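Local coordinates for transcriptional regulator, LacI family (Corynebacterium glutamicum, PDB 3H5T), which regulates transcription, acting as an inositol-dependent activator of the inositol phosphate synthase gene and binding palindromic promoter motifs in the control of cell wall biogenesis, at residues S110-S113 with S114-H117; Y135-A138 with K139-H143; G206-T209 with R210-E214; A235-P239 with G240-I244. All coordinates share one frame; numbering follows the deposited sequence.

Contact 1: residues S110-S113 with S114-H117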
ATOM      1  N   SER A 110       8.727   5.808  14.681  1.00 21.73           N
ATOM      2  CA  SER A 110       7.611   6.464  15.347  1.00 22.72           C
ATOM      3  C   SER A 110       7.127   7.701  14.598  1.00 22.74           C
ATOM      4  O   SER A 110       7.930   8.519  14.143  1.00 20.37           O
ATOM      5  CB  SER A 110       7.990   6.876  16.766  1.00 23.67           C
ATOM      6  OG  SER A 110       6.945   7.651  17.337  1.00 24.72           O
ATOM      7  N   PRO A 111       5.800   7.842  14.453  1.00 23.42           N
ATOM      8  CA  PRO A 111       5.180   8.980  13.763  1.00 23.75           C
ATOM      9  C   PRO A 111       4.828  10.135  14.706  1.00 24.38           C
ATOM     10  O   PRO A 111       4.247  11.131  14.283  1.00 23.27           O
ATOM     11  CB  PRO A 111       3.941   8.355  13.138  1.00 23.19           C
ATOM     12  CG  PRO A 111       3.531   7.374  14.183  1.00 22.68           C
ATOM     13  CD  PRO A 111       4.845   6.722  14.561  1.00 23.15           C
ATOM     14  N   ALA A 112       5.190   9.994  15.980  1.00 26.52           N
ATOM     15  CA  ALA A 112       4.905  11.003  17.004  1.00 26.22           C
ATOM     16  C   ALA A 112       5.578  12.349  16.744  1.00 26.45           C
ATOM     17  O   ALA A 112       6.698  12.409  16.248  1.00 27.09           O
ATOM     18  CB  ALA A 112       5.314  10.472  18.371  1.00 24.82           C
ATOM     19  N   SER A 113       4.894  13.429  17.099  1.00 27.44           N
ATOM     20  CA  SER A 113       5.428  14.773  16.884  1.00 30.01           C
ATOM     21  C   SER A 113       6.607  15.096  17.802  1.00 31.43           C
ATOM     22  O   SER A 113       7.265  16.120  17.639  1.00 31.62           O
ATOM     23  CB  SER A 113       4.327  15.807  17.109  1.00 28.61           C
ATOM     24  OG  SER A 113       3.925  15.798  18.464  1.00 30.23           O
ATOM     25  N   SER A 114       6.866  14.216  18.762  1.00 34.05           N
ATOM     26  CA  SER A 114       7.947  14.400  19.724  1.00 34.80           C
ATOM     27  C   SER A 114       9.299  13.940  19.198  1.00 36.60           C
ATOM     28  O   SER A 114      10.335  14.214  19.810  1.00 38.03           O
ATOM     29  CB  SER A 114       7.632  13.635  21.009  1.00 34.77           C
ATOM     30  OG  SER A 114       7.457  12.249  20.743  1.00 34.76           O
ATOM     31  N   VAL A 115       9.291  13.231  18.075  1.00 37.05           N
ATOM     32  CA  VAL A 115      10.529  12.731  17.497  1.00 37.06           C
ATOM     33  C   VAL A 115      11.380  13.864  16.939  1.00 36.97           C
ATOM     34  O   VAL A 115      10.899  14.701  16.185  1.00 37.26           O
ATOM     35  CB  VAL A 115      10.254  11.713  16.370  1.00 36.60           C
ATOM     36  CG1 VAL A 115      11.560  11.141  15.852  1.00 37.47           C
ATOM     37  CG2 VAL A 115       9.380  10.597  16.887  1.00 37.26           C
ATOM     38  N   ASP A 116      12.644  13.892  17.340  1.00 38.58           N
ATOM     39  CA  ASP A 116      13.573  14.909  16.865  1.00 39.68           C
ATOM     40  C   ASP A 116      14.652  14.221  16.041  1.00 39.60           C
ATOM     41  O   ASP A 116      14.729  12.996  16.001  1.00 40.17           O
ATOM     42  CB  ASP A 116      14.198  15.660  18.035  1.00 40.07           C
ATOM     43  CG  ASP A 116      14.684  14.734  19.115  1.00 42.89           C
ATOM     44  OD1 ASP A 116      15.177  13.639  18.773  1.00 44.03           O
ATOM     45  OD2 ASP A 116      14.585  15.106  20.305  1.00 46.36           O
ATOM     46  N   HIS A 117      15.495  15.013  15.397  1.00 39.72           N
ATOM     47  CA  HIS A 117      16.538  14.471  14.543  1.00 39.59           C
ATOM     48  C   HIS A 117      17.522  13.505  15.191  1.00 38.41           C
ATOM     49  O   HIS A 117      17.959  12.558  14.548  1.00 37.75           O
ATOM     50  CB  HIS A 117      17.255  15.634  13.858  1.00 40.38           C
ATOM     51  CG  HIS A 117      16.338  16.453  13.001  1.00 42.31           C
ATOM     52  ND1 HIS A 117      15.992  16.084  11.716  1.00 42.40           N
ATOM     53  CD2 HIS A 117      15.622  17.570  13.275  1.00 41.27           C
ATOM     54  CE1 HIS A 117      15.105  16.938  11.239  1.00 41.17           C
ATOM     55  NE2 HIS A 117      14.862  17.848  12.166  1.00 40.80           N
TER
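Ala-112 O receives the backbone hydrogen bond from Val-115 N at 3.3 Å, and this bond closes a type I beta turn over Ser-113 and Ser-114. The N-H points well at the oxygen (168°), but the nitrogen stands above the carbonyl plane and off the lone pairs. The CG2 branch of Val-115 lies beside the same oxygen. With CG1 anti to the backbone N (chi1 -176°), the other branch, CG2, is swung back over the start of the turn, where it also meets Ser-110 OG at 3.8 Å and, more loosely, the methyl of Ala-112. Across the turn, Ser-114 OG comes to 3.7 Å from Ala-112 CB. The approach to the turn is itself folded: Ser-110 OG accepts from Ala-112 N at 3.2 Å, an ST turn spanning Pro-111. Val-115 also packs on Pro-142 and His-143 of helix 142-150, and its carbonyl oxygen bonds to Arg-201. Asp-116 OD1 bonds to Ser-119 OG as the next helix begins. An ST turn followed by a type I turn thus makes the exposed strand-to-helix connection from 103-108 to 117-125 in the largely parallel alpha/beta fold of LacI-family regulators.

Contact 2: residues Y135-A138 with K139-H143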
ATOM      1  N   TYR A 135       8.488   3.884   2.867  1.00 18.31           N
ATOM      2  CA  TYR A 135       7.084   3.617   2.631  1.00 19.31           C
ATOM      3  C   TYR A 135       6.077   4.520   3.313  1.00 18.90           C
ATOM      4  O   TYR A 135       5.908   4.477   4.527  1.00 20.23           O
ATOM      5  CB  TYR A 135       6.770   2.166   2.996  1.00 18.96           C
ATOM      6  CG  TYR A 135       5.326   1.795   2.806  1.00 18.61           C
ATOM      7  CD1 TYR A 135       4.692   1.985   1.575  1.00 20.09           C
ATOM      8  CD2 TYR A 135       4.586   1.244   3.850  1.00 19.69           C
ATOM      9  CE1 TYR A 135       3.343   1.629   1.389  1.00 19.82           C
ATOM     10  CE2 TYR A 135       3.240   0.887   3.680  1.00 20.50           C
ATOM     11  CZ  TYR A 135       2.629   1.080   2.450  1.00 19.00           C
ATOM     12  OH  TYR A 135       1.314   0.720   2.285  1.00 20.91           O
ATOM     13  N   SER A 136       5.406   5.334   2.508  1.00 18.44           N
ATOM     14  CA  SER A 136       4.352   6.211   2.993  1.00 16.88           C
ATOM     15  C   SER A 136       4.718   7.014   4.232  1.00 16.43           C
ATOM     16  O   SER A 136       4.114   6.866   5.288  1.00 15.82           O
ATOM     17  CB  SER A 136       3.110   5.368   3.271  1.00 15.58           C
ATOM     18  OG  SER A 136       2.018   6.179   3.643  1.00 21.42           O
ATOM     19  N   VAL A 137       5.702   7.887   4.094  1.00 16.34           N
ATOM     20  CA  VAL A 137       6.136   8.702   5.211  1.00 15.16           C
ATOM     21  C   VAL A 137       5.735  10.154   4.970  1.00 16.92           C
ATOM     22  O   VAL A 137       5.690  10.627   3.827  1.00 17.55           O
ATOM     23  CB  VAL A 137       7.656   8.558   5.388  1.00 14.44           C
ATOM     24  CG1 VAL A 137       8.182   9.583   6.366  1.00 14.54           C
ATOM     25  CG2 VAL A 137       7.963   7.147   5.880  1.00 13.66           C
ATOM     26  N   ALA A 138       5.426  10.861   6.046  1.00 16.16           N
ATOM     27  CA  ALA A 138       5.009  12.252   5.928  1.00 17.56           C
ATOM     28  C   ALA A 138       6.104  13.127   5.340  1.00 18.89           C
ATOM     29  O   ALA A 138       7.293  12.847   5.482  1.00 19.59           O
ATOM     30  CB  ALA A 138       4.600  12.796   7.300  1.00 17.04           C
ATOM     31  N   LYS A 139       5.693  14.191   4.669  1.00 20.24           N
ATOM     32  CA  LYS A 139       6.645  15.121   4.110  1.00 20.32           C
ATOM     33  C   LYS A 139       7.188  15.812   5.353  1.00 20.91           C
ATOM     34  O   LYS A 139       6.433  16.064   6.297  1.00 22.85           O
ATOM     35  CB  LYS A 139       5.935  16.129   3.200  1.00 21.17           C
ATOM     36  CG  LYS A 139       6.847  17.208   2.599  1.00 22.19           C
ATOM     37  CD  LYS A 139       7.907  16.619   1.677  1.00 20.29           C
ATOM     38  CE  LYS A 139       8.632  17.718   0.920  1.00 22.06           C
ATOM     39  NZ  LYS A 139       9.611  17.207  -0.085  1.00 21.30           N
ATOM     40  N   GLY A 140       8.490  16.084   5.378  1.00 21.31           N
ATOM     41  CA  GLY A 140       9.079  16.748   6.527  1.00 20.26           C
ATOM     42  C   GLY A 140       9.378  15.823   7.691  1.00 22.72           C
ATOM     43  O   GLY A 140       9.667  16.286   8.795  1.00 24.86           O
ATOM     44  N   ASP A 141       9.300  14.517   7.454  1.00 22.80           N
ATOM     45  CA  ASP A 141       9.582  13.532   8.492  1.00 24.12           C
ATOM     46  C   ASP A 141      11.095  13.515   8.757  1.00 24.97           C
ATOM     47  O   ASP A 141      11.902  13.378   7.833  1.00 25.60           O
ATOM     48  CB  ASP A 141       9.106  12.150   8.043  1.00 24.95           C
ATOM     49  CG  ASP A 141       9.268  11.095   9.124  1.00 26.58           C
ATOM     50  OD1 ASP A 141       8.330  10.889   9.924  1.00 26.01           O
ATOM     51  OD2 ASP A 141      10.347  10.476   9.180  1.00 29.22           O
ATOM     52  N   PRO A 142      11.500  13.650  10.028  1.00 24.89           N
ATOM     53  CA  PRO A 142      12.929  13.651  10.346  1.00 23.97           C
ATOM     54  C   PRO A 142      13.693  12.396   9.930  1.00 24.27           C
ATOM     55  O   PRO A 142      14.917  12.426   9.820  1.00 25.47           O
ATOM     56  CB  PRO A 142      12.948  13.898  11.851  1.00 23.08           C
ATOM     57  CG  PRO A 142      11.684  13.257  12.315  1.00 25.69           C
ATOM     58  CD  PRO A 142      10.685  13.687  11.256  1.00 25.97           C
ATOM     59  N   HIS A 143      12.985  11.297   9.692  1.00 23.59           N
ATOM     60  CA  HIS A 143      13.657  10.065   9.274  1.00 21.91           C
ATOM     61  C   HIS A 143      14.169  10.215   7.843  1.00 22.00           C
ATOM     62  O   HIS A 143      15.215   9.667   7.487  1.00 22.07           O
ATOM     63  CB  HIS A 143      12.701   8.874   9.407  1.00 18.94           C
ATOM     64  CG  HIS A 143      12.284   8.614  10.820  1.00 17.94           C
ATOM     65  ND1 HIS A 143      13.120   8.017  11.743  1.00 18.12           N
ATOM     66  CD2 HIS A 143      11.174   8.977  11.501  1.00 16.07           C
ATOM     67  CE1 HIS A 143      12.543   8.031  12.930  1.00 16.13           C
ATOM     68  NE2 HIS A 143      11.362   8.609  12.812  1.00 15.78           N
TER
HETATM   69  O   HOH W   1       5.632  10.035   8.675  1.00 14.48           O
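Val-137 and Asp-141 meet side chain to side chain across the base of a beta turn. The CG1 methyl of Val-137 faces Asp-141 CB, modelled at 3.2 Å, closer than is reliable at this resolution, and the two side chains run at about a right angle. The torsions have separate roles: Val-137 places CG1 opposite its own backbone N (chi1 169°), which brings that methyl to Asp-141 CB, whereas chi1 of Asp-141 (-175°) only sends its carboxylate onward to the helix start. The backbone between them is a type II beta turn from Ala-138 to Asp-141, closed by Asp-141 N to Ala-138 O at 3.3 Å; its bent N-H (139°) and a donor above the carbonyl plane mark it as a modest bond. Gly-140 occupies the third position with positive phi, where a CB would press on the preceding carbonyl oxygen.

Lys-139 turns away. Its chain bends at chi2, and NZ forms a salt bridge with Glu-163 and a hydrogen bond with Ala-161 O.

The carboxylate of Asp-141 is divided between two tasks. OD1 takes a hydrogen bond from a water at 3.1 Å, and the same water accepts from Ala-138 N at 2.8 Å. OD2 lies at the N-cap of helix 142-150 and faces His-143 N, although its modelled position is too tight for detail. The buried carboxylate is thus met by a water at OD1 and, if OD2 is placed correctly, by the His-143 amide, an environment that would tend to favour its ionised form.

Contact 3: residues G206-T209 with R210-E214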
ATOM      1  N   GLY A 206     -11.115  12.249  15.231  1.00 23.74           N
ATOM      2  CA  GLY A 206     -12.364  12.964  15.070  1.00 22.76           C
ATOM      3  C   GLY A 206     -12.343  14.090  14.055  1.00 24.11           C
ATOM      4  O   GLY A 206     -11.634  14.031  13.046  1.00 22.13           O
ATOM      5  N   GLU A 207     -13.134  15.126  14.325  1.00 25.28           N
ATOM      6  CA  GLU A 207     -13.235  16.270  13.430  1.00 26.05           C
ATOM      7  C   GLU A 207     -11.888  16.779  12.933  1.00 25.63           C
ATOM      8  O   GLU A 207     -10.940  16.906  13.702  1.00 25.74           O
ATOM      9  CB  GLU A 207     -13.973  17.420  14.117  1.00 27.31           C
ATOM     10  CG  GLU A 207     -13.943  18.729  13.336  1.00 27.55           C
ATOM     11  CD  GLU A 207     -14.577  19.872  14.095  1.00 29.74           C
ATOM     12  OE1 GLU A 207     -14.350  19.967  15.322  1.00 30.73           O
ATOM     13  OE2 GLU A 207     -15.285  20.687  13.465  1.00 31.16           O
ATOM     14  N   VAL A 208     -11.817  17.056  11.634  1.00 23.95           N
ATOM     15  CA  VAL A 208     -10.612  17.599  11.020  1.00 25.29           C
ATOM     16  C   VAL A 208     -10.932  19.048  10.631  1.00 25.92           C
ATOM     17  O   VAL A 208     -11.882  19.308   9.894  1.00 25.53           O
ATOM     18  CB  VAL A 208     -10.205  16.821   9.739  1.00 23.23           C
ATOM     19  CG1 VAL A 208      -9.021  17.505   9.072  1.00 21.00           C
ATOM     20  CG2 VAL A 208      -9.848  15.385  10.087  1.00 24.63           C
ATOM     21  N   THR A 209     -10.138  19.986  11.130  1.00 27.31           N
ATOM     22  CA  THR A 209     -10.352  21.398  10.831  1.00 29.59           C
ATOM     23  C   THR A 209      -9.675  21.792   9.523  1.00 31.25           C
ATOM     24  O   THR A 209      -8.716  21.153   9.093  1.00 32.72           O
ATOM     25  CB  THR A 209      -9.770  22.295  11.931  1.00 29.70           C
ATOM     26  OG1 THR A 209      -8.339  22.275  11.847  1.00 27.95           O
ATOM     27  CG2 THR A 209     -10.200  21.804  13.309  1.00 28.69           C
ATOM     28  N   ARG A 210     -10.176  22.857   8.905  1.00 32.24           N
ATOM     29  CA  ARG A 210      -9.625  23.363   7.656  1.00 32.58           C
ATOM     30  C   ARG A 210      -8.120  23.575   7.785  1.00 32.11           C
ATOM     31  O   ARG A 210      -7.360  23.281   6.869  1.00 34.15           O
ATOM     32  CB  ARG A 210     -10.315  24.682   7.288  1.00 34.41           C
ATOM     33  CG  ARG A 210      -9.748  25.391   6.067  1.00 39.66           C
ATOM     34  CD  ARG A 210     -10.692  26.498   5.575  1.00 43.31           C
ATOM     35  NE  ARG A 210     -10.099  27.313   4.512  1.00 45.93           N
ATOM     36  CZ  ARG A 210     -10.749  28.267   3.843  1.00 48.10           C
ATOM     37  NH1 ARG A 210     -12.024  28.530   4.118  1.00 47.63           N
ATOM     38  NH2 ARG A 210     -10.121  28.973   2.909  1.00 47.58           N
ATOM     39  N   GLU A 211      -7.687  24.065   8.936  1.00 31.77           N
ATOM     40  CA  GLU A 211      -6.272  24.319   9.151  1.00 32.06           C
ATOM     41  C   GLU A 211      -5.452  23.030   9.138  1.00 31.37           C
ATOM     42  O   GLU A 211      -4.411  22.963   8.489  1.00 29.76           O
ATOM     43  CB  GLU A 211      -6.062  25.060  10.476  1.00 33.16           C
ATOM     44  CG  GLU A 211      -4.646  25.585  10.664  1.00 36.61           C
ATOM     45  CD  GLU A 211      -4.492  26.433  11.922  1.00 39.05           C
ATOM     46  OE1 GLU A 211      -4.425  25.863  13.037  1.00 38.51           O
ATOM     47  OE2 GLU A 211      -4.446  27.676  11.789  1.00 39.38           O
ATOM     48  N   ARG A 212      -5.915  22.010   9.857  1.00 29.95           N
ATOM     49  CA  ARG A 212      -5.191  20.746   9.895  1.00 28.06           C
ATOM     50  C   ARG A 212      -5.073  20.160   8.500  1.00 27.25           C
ATOM     51  O   ARG A 212      -4.026  19.641   8.128  1.00 27.09           O
ATOM     52  CB  ARG A 212      -5.891  19.738  10.810  1.00 27.03           C
ATOM     53  CG  ARG A 212      -5.131  18.430  10.933  1.00 25.35           C
ATOM     54  CD  ARG A 212      -5.677  17.551  12.033  1.00 26.28           C
ATOM     55  NE  ARG A 212      -5.050  16.232  12.029  1.00 27.10           N
ATOM     56  CZ  ARG A 212      -3.806  15.984  12.425  1.00 25.73           C
ATOM     57  NH1 ARG A 212      -3.038  16.970  12.868  1.00 26.52           N
ATOM     58  NH2 ARG A 212      -3.333  14.746  12.380  1.00 24.61           N
ATOM     59  N   LEU A 213      -6.151  20.262   7.731  1.00 26.32           N
ATOM     60  CA  LEU A 213      -6.184  19.737   6.369  1.00 27.99           C
ATOM     61  C   LEU A 213      -5.223  20.481   5.457  1.00 28.57           C
ATOM     62  O   LEU A 213      -4.391  19.876   4.789  1.00 29.07           O
ATOM     63  CB  LEU A 213      -7.604  19.838   5.810  1.00 26.54           C
ATOM     64  CG  LEU A 213      -7.879  19.347   4.394  1.00 24.60           C
ATOM     65  CD1 LEU A 213      -7.455  17.896   4.274  1.00 25.24           C
ATOM     66  CD2 LEU A 213      -9.363  19.503   4.084  1.00 23.27           C
ATOM     67  N   GLU A 214      -5.360  21.800   5.442  1.00 30.53           N
ATOM     68  CA  GLU A 214      -4.532  22.683   4.630  1.00 31.88           C
ATOM     69  C   GLU A 214      -3.028  22.550   4.908  1.00 30.70           C
ATOM     70  O   GLU A 214      -2.209  22.698   4.000  1.00 31.24           O
ATOM     71  CB  GLU A 214      -4.995  24.130   4.858  1.00 34.11           C
ATOM     72  CG  GLU A 214      -4.201  25.190   4.129  1.00 40.17           C
ATOM     73  CD  GLU A 214      -4.897  26.544   4.144  1.00 45.61           C
ATOM     74  OE1 GLU A 214      -5.255  27.025   5.247  1.00 47.06           O
ATOM     75  OE2 GLU A 214      -5.088  27.124   3.049  1.00 47.36           O
TER
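An N-cap with a hydrophobic staple starts helix 210-214: Thr-209 with Arg-212 makes the cap, Val-208 with Leu-213 the staple. Thr-209, immediately before the first helical residue, uses its hydroxyl oxygen: OG1 accepts from Arg-212 N at 3.1 Å with an almost straight N-H (168°). The torsion explains the reach, since chi1 of 72° sets OG1 between the backbone N and the carbonyl carbon, over the amides of the first turn. OG1 also rests near Glu-211 CB at 3.8 Å and Arg-212 CB at 3.7 Å, so the two helical side chains leave from beside the cap.

The main chain of the same residue opens the regular helical pattern. Thr-209 O accepts from Leu-213 N at 3.0 Å, the nitrogen lying nearly along the C=O axis, and Arg-210 O takes the next bond from Glu-214 N.

One residue before the cap, Val-208 CG1 approaches Leu-213 CB at 4.3 Å. These are the residue before the N-cap and the fourth of the helix, the pair that defines the staple; the contact is loose, but both side chains also pack on Ile-244 of the neighbouring strand 244-247.

Arg-212 supplies the bonded amide while its extended side chain runs away from Thr-209 to form a salt bridge through NE with Glu-246. Strand 206-207, at the edge of the five-stranded sheet, thus passes into a short surface helix through a threonine N-cap joined to a hydrophobic staple.

Contact 4: residues A235-P239 with G240-I244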
ATOM      1  N   ALA A 235     -19.900  19.893  -8.307  1.00 49.24           N
ATOM      2  CA  ALA A 235     -21.274  19.409  -8.267  1.00 49.36           C
ATOM      3  C   ALA A 235     -22.173  20.465  -7.631  1.00 49.39           C
ATOM      4  O   ALA A 235     -23.396  20.417  -7.762  1.00 49.16           O
ATOM      5  CB  ALA A 235     -21.354  18.103  -7.476  1.00 49.29           C
ATOM      6  N   GLY A 236     -21.554  21.423  -6.946  1.00 49.09           N
ATOM      7  CA  GLY A 236     -22.314  22.478  -6.304  1.00 49.07           C
ATOM      8  C   GLY A 236     -22.166  22.486  -4.796  1.00 48.74           C
ATOM      9  O   GLY A 236     -22.300  23.530  -4.165  1.00 48.89           O
ATOM     10  N   ILE A 237     -21.890  21.321  -4.218  1.00 48.28           N
ATOM     11  CA  ILE A 237     -21.724  21.202  -2.774  1.00 48.81           C
ATOM     12  C   ILE A 237     -20.713  22.222  -2.231  1.00 50.36           C
ATOM     13  O   ILE A 237     -19.644  22.424  -2.810  1.00 51.11           O
ATOM     14  CB  ILE A 237     -21.241  19.784  -2.390  1.00 47.36           C
ATOM     15  CG1 ILE A 237     -22.237  18.739  -2.891  1.00 45.49           C
ATOM     16  CG2 ILE A 237     -21.081  19.676  -0.878  1.00 47.07           C
ATOM     17  CD1 ILE A 237     -21.776  17.312  -2.695  1.00 43.26           C
ATOM     18  N   ASP A 238     -21.062  22.869  -1.122  1.00 49.85           N
ATOM     19  CA  ASP A 238     -20.177  23.840  -0.496  1.00 49.03           C
ATOM     20  C   ASP A 238     -19.300  23.072   0.491  1.00 48.44           C
ATOM     21  O   ASP A 238     -19.808  22.409   1.399  1.00 48.68           O
ATOM     22  CB  ASP A 238     -20.996  24.916   0.230  1.00 50.21           C
ATOM     23  CG  ASP A 238     -20.152  25.773   1.160  1.00 51.50           C
ATOM     24  OD1 ASP A 238     -19.162  26.381   0.700  1.00 52.56           O
ATOM     25  OD2 ASP A 238     -20.482  25.840   2.362  1.00 52.11           O
ATOM     26  N   PRO A 239     -17.967  23.150   0.319  1.00 47.34           N
ATOM     27  CA  PRO A 239     -16.959  22.484   1.154  1.00 45.98           C
ATOM     28  C   PRO A 239     -17.184  22.534   2.667  1.00 44.98           C
ATOM     29  O   PRO A 239     -16.922  21.555   3.369  1.00 44.91           O
ATOM     30  CB  PRO A 239     -15.665  23.176   0.741  1.00 45.71           C
ATOM     31  CG  PRO A 239     -15.893  23.436  -0.703  1.00 46.53           C
ATOM     32  CD  PRO A 239     -17.313  23.967  -0.722  1.00 46.80           C
ATOM     33  N   GLY A 240     -17.656  23.672   3.166  1.00 43.33           N
ATOM     34  CA  GLY A 240     -17.890  23.807   4.594  1.00 40.78           C
ATOM     35  C   GLY A 240     -18.984  22.906   5.139  1.00 40.94           C
ATOM     36  O   GLY A 240     -19.069  22.704   6.353  1.00 40.37           O
ATOM     37  N   THR A 241     -19.818  22.359   4.256  1.00 39.47           N
ATOM     38  CA  THR A 241     -20.913  21.483   4.671  1.00 40.33           C
ATOM     39  C   THR A 241     -20.524  20.003   4.750  1.00 39.77           C
ATOM     40  O   THR A 241     -21.262  19.189   5.317  1.00 40.08           O
ATOM     41  CB  THR A 241     -22.106  21.580   3.701  1.00 42.33           C
ATOM     42  OG1 THR A 241     -21.719  21.066   2.420  1.00 43.82           O
ATOM     43  CG2 THR A 241     -22.562  23.027   3.550  1.00 43.89           C
ATOM     44  N   VAL A 242     -19.377  19.655   4.176  1.00 37.29           N
ATOM     45  CA  VAL A 242     -18.918  18.271   4.169  1.00 34.53           C
ATOM     46  C   VAL A 242     -17.991  17.947   5.338  1.00 32.12           C
ATOM     47  O   VAL A 242     -16.813  18.292   5.326  1.00 31.92           O
ATOM     48  CB  VAL A 242     -18.181  17.938   2.849  1.00 35.35           C
ATOM     49  CG1 VAL A 242     -17.800  16.462   2.828  1.00 35.85           C
ATOM     50  CG2 VAL A 242     -19.058  18.280   1.658  1.00 33.03           C
ATOM     51  N   PRO A 243     -18.515  17.259   6.359  1.00 30.10           N
ATOM     52  CA  PRO A 243     -17.720  16.892   7.535  1.00 29.81           C
ATOM     53  C   PRO A 243     -16.574  15.936   7.193  1.00 30.32           C
ATOM     54  O   PRO A 243     -16.717  15.058   6.341  1.00 30.51           O
ATOM     55  CB  PRO A 243     -18.755  16.264   8.457  1.00 29.93           C
ATOM     56  CG  PRO A 243     -19.697  15.616   7.492  1.00 29.31           C
ATOM     57  CD  PRO A 243     -19.862  16.669   6.428  1.00 28.25           C
ATOM     58  N   ILE A 244     -15.442  16.114   7.868  1.00 30.33           N
ATOM     59  CA  ILE A 244     -14.258  15.292   7.640  1.00 29.54           C
ATOM     60  C   ILE A 244     -13.660  14.788   8.951  1.00 28.63           C
ATOM     61  O   ILE A 244     -13.148  15.573   9.742  1.00 30.10           O
ATOM     62  CB  ILE A 244     -13.178  16.102   6.881  1.00 30.43           C
ATOM     63  CG1 ILE A 244     -13.708  16.496   5.499  1.00 31.62           C
ATOM     64  CG2 ILE A 244     -11.891  15.291   6.758  1.00 30.90           C
ATOM     65  CD1 ILE A 244     -12.813  17.452   4.745  1.00 32.72           C
TER
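Ile-237 to Val-242 form the loop that takes the chain out of a Schellman motif at the end of helix 221-235, through a short 3-10 turn, toward strand 244-247. Gly-236, with positive phi, is the residue at which the helix is left, and the following Ile-237 folds back on Phe-232 of that helix, as is usual for this termination.

The polar contacts centre on Asp-238 O, which takes two hydrogen bonds from one residue. Thr-241 N gives it a bond of 2.9 Å, the three-residue step expected of a 3-10 turn, with the donor lifted 36° out of the carbonyl plane. Thr-241 OG1 gives the second from within that plane; its modelled length of 2.5 Å is doubtful at this resolution. A chi1 of 66°, with OG1 between the backbone N and the carbonyl carbon, directs the hydroxyl to that oxygen. A further backbone bond, Val-242 N to Pro-239 O at 3.2 Å, carries the turn one residue on, its donor standing far above the carbonyl plane.

The mixed contacts are looser. The carboxylate of Asp-238 leans in beside the turn, with OD2 3.7 Å from Thr-241 CG2, while Thr-241 OG1 passes 3.6 Å from the Ile-237 CG2 branch.

The apolar contact faces strand 192-197, where Ile-237 touches Ile-192 and Val-242 touches Ile-194. There the two side chains meet at about a right angle, Ile-237 CG2 against Val-242 CG2 at 3.5 Å.

How the contacts relate
The four contacts fall into two pairs. Contacts 1 and 2 lie 10 Å apart between centres and touch: His-117 ND1 packs on Pro-142 CB at 3.7 Å, and Val-115 CG1 lies 4.0 Å from His-143 NE2. Both follow strands of the seven-stranded sheet and lead into helices 117-125 and 142-150. Contacts 3 and 4, with centres 14 Å apart, belong to the five-stranded sheet and are joined by a probable hydrogen bond from Val-208 N to Ile-244 O at 2.7 Å. Between the pairs, contacts 1 and 3 come no nearer than about 9 Å between nearest atoms. Contacts to Tyr-218 from Pro-111 and Ala-138 are consistent with the first pair facing the interdomain cleft.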